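Local coordinates for protein carbon monoxide dehydrogenase (Thermococcus sp. AM4, PDB 6T7J) that probably catalyses the reversible oxidation of carbon monoxide to carbon dioxide at a nickel-iron-sulfur cluster, captured here without nickel, passing electrons through iron-sulfur clusters, at residues Ile24-Glu29 against Ala328-Ala333; Glu109-Val114 against Thr235-Ile240. All blocks are in the same frame, centred on the assembly; numbering follows the deposited sequence.

Interaction 1 (Ile24-Glu29 against Ala328-Ala333); sequences IEKAEE and AIITGA
K26 lays its aliphatic chain past I330, the two side chains running in opposite directions, with K26 CG 4.1 Å from I330 CG2. The lysine is extended as far as CE, CG opposite the backbone N (chi1 -178°). A bend at its last torsion, chi4 -60°, brings the ammonium to the main chain of I330. There K26 NZ donates to I330 O at 3.2 Å. The C=O...N angle of this bond is 157°. The same ammonium makes a salt bridge with E30 and a hydrogen bond to R403 O; E30 carries the countercharge, while the carbonyl oxygens of I330 and R403 probably help to hold the ammonium in place. The methyl of A27 meets the far end of the isoleucine, A27 CB to I330 CD1 at 3.5 Å, and the two CA atoms are 6.5 Å apart. Just beyond, the chain turns at G332, whose phi is positive, and G332 N bonds back to I329 O. Helix 20-30 thus packs against I330 of helix 325-330, which links strands 318-320 and 336-339 of a parallel sheet; helix 35-42 packs against I24, and V351 of helix 347-352 against I330.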
loop_
_atom_site.group_PDB
_atom_site.type_symbol
_atom_site.label_atom_id
_atom_site.label_comp_id
_atom_site.label_asym_id
_atom_site.label_seq_id
_atom_site.Cartn_x
_atom_site.Cartn_y
_atom_site.Cartn_z
ATOM N N ILE A 24 24.596 -25.645 -5.774
ATOM C CA ILE A 24 24.098 -25.796 -4.408
ATOM C C ILE A 24 25.089 -26.598 -3.573
ATOM O O ILE A 24 25.373 -26.259 -2.413
ATOM C CB ILE A 24 22.699 -26.438 -4.412
ATOM C CG1 ILE A 24 21.697 -25.510 -5.095
ATOM C CG2 ILE A 24 22.242 -26.744 -2.992
ATOM C CD1 ILE A 24 20.302 -26.075 -5.169
ATOM N N GLU A 25 25.662 -27.655 -4.153
ATOM C CA GLU A 25 26.648 -28.434 -3.411
ATOM C C GLU A 25 27.929 -27.641 -3.173
ATOM O O GLU A 25 28.559 -27.775 -2.118
ATOM C CB GLU A 25 26.962 -29.724 -4.145
ATOM C CG GLU A 25 25.755 -30.464 -4.592
ATOM C CD GLU A 25 26.150 -31.528 -5.535
ATOM O OE1 GLU A 25 25.298 -31.993 -6.338
ATOM O OE2 GLU A 25 27.313 -31.988 -5.399
ATOM N N LYS A 26 28.339 -26.830 -4.151
ATOM C CA LYS A 26 29.499 -25.965 -3.948
ATOM C C LYS A 26 29.252 -24.976 -2.816
ATOM O O LYS A 26 30.135 -24.739 -1.981
ATOM C CB LYS A 26 29.835 -25.229 -5.244
ATOM C CG LYS A 26 31.058 -24.334 -5.146
ATOM C CD LYS A 26 31.446 -23.781 -6.506
ATOM C CE LYS A 26 32.808 -23.115 -6.461
ATOM N NZ LYS A 26 32.837 -21.976 -5.506
ATOM N N ALA A 27 28.053 -24.390 -2.769
ATOM C CA ALA A 27 27.697 -23.504 -1.668
ATOM C C ALA A 27 27.756 -24.235 -0.335
ATOM O O ALA A 27 28.228 -23.681 0.666
ATOM C CB ALA A 27 26.302 -22.923 -1.893
ATOM N N GLU A 28 27.279 -25.481 -0.304
ATOM C CA GLU A 28 27.320 -26.255 0.935
ATOM C C GLU A 28 28.754 -26.498 1.386
ATOM O O GLU A 28 29.092 -26.295 2.559
ATOM C CB GLU A 28 26.584 -27.580 0.751
ATOM C CG GLU A 28 25.098 -27.425 0.534
ATOM C CD GLU A 28 24.309 -28.574 1.108
ATOM O OE1 GLU A 28 24.938 -29.559 1.547
ATOM O OE2 GLU A 28 23.062 -28.493 1.117
ATOM N N GLU A 29 29.618 -26.935 0.467
ATOM C CA GLU A 29 30.997 -27.220 0.855
ATOM C C GLU A 29 31.755 -25.946 1.210
ATOM O O GLU A 29 32.723 -25.998 1.976
ATOM C CB GLU A 29 31.714 -27.991 -0.253
ATOM C CG GLU A 29 31.593 -29.509 -0.114
ATOM C CD GLU A 29 32.736 -30.128 0.676
ATOM O OE1 GLU A 29 33.735 -30.545 0.050
ATOM O OE2 GLU A 29 32.636 -30.201 1.922
ATOM N N ALA A 328 24.708 -17.737 -9.237
ATOM C CA ALA A 328 25.596 -17.084 -10.194
ATOM C C ALA A 328 26.842 -16.548 -9.505
ATOM O O ALA A 328 27.941 -16.591 -10.069
ATOM C CB ALA A 328 24.852 -15.964 -10.922
ATOM N N ILE A 329 26.694 -16.050 -8.275
ATOM C CA ILE A 329 27.855 -15.583 -7.527
ATOM C C ILE A 329 28.694 -16.762 -7.058
ATOM O O ILE A 329 29.911 -16.638 -6.875
ATOM C CB ILE A 329 27.405 -14.698 -6.349
ATOM C CG1 ILE A 329 26.405 -13.643 -6.828
ATOM C CG2 ILE A 329 28.600 -14.038 -5.676
ATOM C CD1 ILE A 329 25.783 -12.838 -5.706
ATOM N N ILE A 330 28.070 -17.928 -6.866
ATOM C CA ILE A 330 28.793 -19.096 -6.367
ATOM C C ILE A 330 29.609 -19.777 -7.455
ATOM O O ILE A 330 30.438 -20.644 -7.147
ATOM C CB ILE A 330 27.770 -20.025 -5.685
ATOM C CG1 ILE A 330 26.957 -19.213 -4.675
ATOM C CG2 ILE A 330 28.450 -21.184 -4.972
ATOM C CD1 ILE A 330 26.009 -20.022 -3.840
ATOM N N THR A 331 29.423 -19.389 -8.722
ATOM C CA THR A 331 30.353 -19.822 -9.760
ATOM C C THR A 331 31.757 -19.297 -9.495
ATOM O O THR A 331 32.742 -19.910 -9.922
ATOM C CB THR A 331 29.880 -19.359 -11.139
ATOM O OG1 THR A 331 29.946 -17.928 -11.216
ATOM C CG2 THR A 331 28.455 -19.820 -11.406
ATOM N N GLY A 332 31.870 -18.172 -8.790
ATOM C CA GLY A 332 33.154 -17.575 -8.494
ATOM C C GLY A 332 33.723 -16.703 -9.587
ATOM O O GLY A 332 34.859 -16.234 -9.453
ATOM N N ALA A 333 32.972 -16.460 -10.660
ATOM C CA ALA A 333 33.480 -15.733 -11.816
ATOM C C ALA A 333 32.742 -14.425 -12.073
ATOM O O ALA A 333 32.953 -13.810 -13.124
ATOM C CB ALA A 333 33.414 -16.616 -13.068
#

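Interaction 2 (Glu109-Val114 against Thr235-Ile240); sequences EVFKGV and TYLSDI
Segments 109-114 and 235-240, on helices 81-115 and 212-242, run in roughly the same direction, side by side, with 7.0 Å between the CA atoms of F111 and L237. They belong to the largely helical N-terminal part of the carbon monoxide dehydrogenase fold, and their contact is apolar, with no hydrogen bond from one segment to the other. F111 stands at its middle. With CG turned opposite the backbone N (chi1 170°), the ring reaches toward helix 212-242 and presents one face to L237. The two side chains cross at about a right angle, and L237 CD2 sits above the middle of the ring as a CH-pi contact: 3.7 Å from the centroid of the F111 ring and 13° from its normal. The other leucine methyl lies nearer the root of the phenylalanine, L237 CD1 being 4.0 Å from F111 CB. I240, one helical turn further on, approaches the ring obliquely. Helix 146-162 adds A150, L153 and A154 around the phenylalanine, and L130 of helix 127-136 also touches it, so four helices gather at this side chain. An alanine here is likely to open a gap among them, leaving L237 CD2 without an aromatic face to lie on and I240 CG2 without its contact to the ring. Outside the apolar patch, the buried carboxylate of D239 forms salt bridges with R313, R527 and K129. In the outer half of the ring, the branch methyl of the isoleucine makes the touch, I240 CG2 to F111 CE1 at 4.0 Å.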
loop_
_atom_site.group_PDB
_atom_site.type_symbol
_atom_site.label_atom_id
_atom_site.label_comp_id
_atom_site.label_asym_id
_atom_site.label_seq_id
_atom_site.Cartn_x
_atom_site.Cartn_y
_atom_site.Cartn_z
ATOM N N GLU A 109 9.396 8.952 -16.862
ATOM C CA GLU A 109 10.285 10.081 -16.606
ATOM C C GLU A 109 11.357 10.187 -17.686
ATOM O O GLU A 109 11.595 11.270 -18.238
ATOM C CB GLU A 109 10.922 9.942 -15.222
ATOM C CG GLU A 109 9.962 10.204 -14.068
ATOM C CD GLU A 109 10.474 9.666 -12.739
ATOM O OE1 GLU A 109 11.702 9.469 -12.604
ATOM O OE2 GLU A 109 9.645 9.441 -11.831
ATOM N N VAL A 110 12.005 9.065 -18.012
ATOM C CA VAL A 110 13.047 9.109 -19.042
ATOM C C VAL A 110 12.455 9.486 -20.401
ATOM O O VAL A 110 13.038 10.281 -21.154
ATOM C CB VAL A 110 13.805 7.770 -19.104
ATOM C CG1 VAL A 110 14.801 7.779 -20.258
ATOM C CG2 VAL A 110 14.520 7.512 -17.788
ATOM N N PHE A 111 11.285 8.933 -20.731
ATOM C CA PHE A 111 10.657 9.215 -22.020
ATOM C C PHE A 111 10.266 10.684 -22.138
ATOM O O PHE A 111 10.420 11.295 -23.203
ATOM C CB PHE A 111 9.438 8.307 -22.196
ATOM C CG PHE A 111 8.566 8.665 -23.363
ATOM C CD1 PHE A 111 9.020 8.512 -24.661
ATOM C CD2 PHE A 111 7.279 9.134 -23.159
ATOM C CE1 PHE A 111 8.212 8.832 -25.732
ATOM C CE2 PHE A 111 6.466 9.454 -24.228
ATOM C CZ PHE A 111 6.934 9.305 -25.516
ATOM N N LYS A 112 9.766 11.272 -21.050
ATOM C CA LYS A 112 9.423 12.689 -21.056
ATOM C C LYS A 112 10.669 13.555 -21.165
ATOM O O LYS A 112 10.660 14.580 -21.857
ATOM C CB LYS A 112 8.630 13.039 -19.797
ATOM C CG LYS A 112 8.064 14.447 -19.787
ATOM C CD LYS A 112 7.887 14.954 -18.365
ATOM C CE LYS A 112 7.262 16.341 -18.342
ATOM N NZ LYS A 112 7.379 16.979 -16.999
ATOM N N GLY A 113 11.750 13.164 -20.487
ATOM C CA GLY A 113 12.999 13.888 -20.640
ATOM C C GLY A 113 13.525 13.855 -22.062
ATOM O O GLY A 113 14.129 14.825 -22.528
ATOM N N VAL A 114 13.306 12.744 -22.767
ATOM C CA VAL A 114 13.714 12.680 -24.169
ATOM C C VAL A 114 12.775 13.502 -25.049
ATOM O O VAL A 114 13.207 14.104 -26.040
ATOM C CB VAL A 114 13.794 11.213 -24.631
ATOM C CG1 VAL A 114 14.048 11.125 -26.130
ATOM C CG2 VAL A 114 14.887 10.506 -23.873
ATOM N N THR A 235 5.825 -1.373 -21.119
ATOM C CA THR A 235 6.196 -2.105 -22.330
ATOM C C THR A 235 6.240 -1.183 -23.544
ATOM O O THR A 235 7.215 -1.189 -24.311
ATOM C CB THR A 235 5.217 -3.258 -22.564
ATOM O OG1 THR A 235 5.355 -4.227 -21.518
ATOM C CG2 THR A 235 5.486 -3.925 -23.909
ATOM N N TYR A 236 5.188 -0.381 -23.739
ATOM C CA TYR A 236 5.113 0.470 -24.923
ATOM C C TYR A 236 6.243 1.490 -24.948
ATOM O O TYR A 236 6.859 1.719 -25.995
ATOM C CB TYR A 236 3.755 1.169 -24.982
ATOM C CG TYR A 236 2.793 0.568 -25.986
ATOM C CD1 TYR A 236 2.717 1.058 -27.283
ATOM C CD2 TYR A 236 1.957 -0.487 -25.633
ATOM C CE1 TYR A 236 1.838 0.514 -28.205
ATOM C CE2 TYR A 236 1.074 -1.037 -26.549
ATOM C CZ TYR A 236 1.019 -0.532 -27.833
ATOM O OH TYR A 236 0.144 -1.073 -28.748
ATOM N N LEU A 237 6.549 2.100 -23.800
ATOM C CA LEU A 237 7.606 3.104 -23.762
ATOM C C LEU A 237 8.988 2.476 -23.864
ATOM O O LEU A 237 9.888 3.070 -24.470
ATOM C CB LEU A 237 7.491 3.940 -22.491
ATOM C CG LEU A 237 6.304 4.905 -22.467
ATOM C CD1 LEU A 237 6.403 5.826 -21.277
ATOM C CD2 LEU A 237 6.227 5.706 -23.755
ATOM N N SER A 238 9.186 1.284 -23.292
ATOM C CA SER A 238 10.457 0.592 -23.481
ATOM C C SER A 238 10.676 0.256 -24.949
ATOM O O SER A 238 11.799 0.357 -25.454
ATOM C CB SER A 238 10.502 -0.671 -22.624
ATOM O OG SER A 238 10.034 -0.415 -21.313
ATOM N N ASP A 239 9.607 -0.135 -25.652
ATOM C CA ASP A 239 9.722 -0.380 -27.087
ATOM C C ASP A 239 10.024 0.907 -27.845
ATOM O O ASP A 239 10.880 0.922 -28.737
ATOM C CB ASP A 239 8.439 -1.024 -27.615
ATOM C CG ASP A 239 8.295 -2.474 -27.193
ATOM O OD1 ASP A 239 9.242 -3.013 -26.582
ATOM O OD2 ASP A 239 7.235 -3.072 -27.473
ATOM N N ILE A 240 9.331 1.996 -27.504
ATOM C CA ILE A 240 9.543 3.266 -28.196
ATOM C C ILE A 240 10.971 3.759 -27.993
ATOM O O ILE A 240 11.593 4.305 -28.914
ATOM C CB ILE A 240 8.507 4.305 -27.722
ATOM C CG1 ILE A 240 7.128 3.985 -28.302
ATOM C CG2 ILE A 240 8.934 5.721 -28.099
ATOM C CD1 ILE A 240 5.985 4.590 -27.521
#

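How the interactions relate
Interactions 1 and 2 do not touch: their centres are 38 Å apart and their nearest atoms about 24 Å. Along the chain, interaction 2 is nested within the loop that interaction 1 closes. The first joins the N-terminal helix 20-30 to the domain whose parallel sheet includes strands 318-320 and 336-339, the second packs helices with one another. Neither includes a residue of the pocket of the broken Fe4S4 cluster, and each relates to it only indirectly. Helix 325-330 comes soon after F322 of that pocket in sequence. From segment 235-240, D239 pairs with R313 on helix 304-314, which starts with the pocket cysteine C304, and T235 bonds D524, two residues after C522.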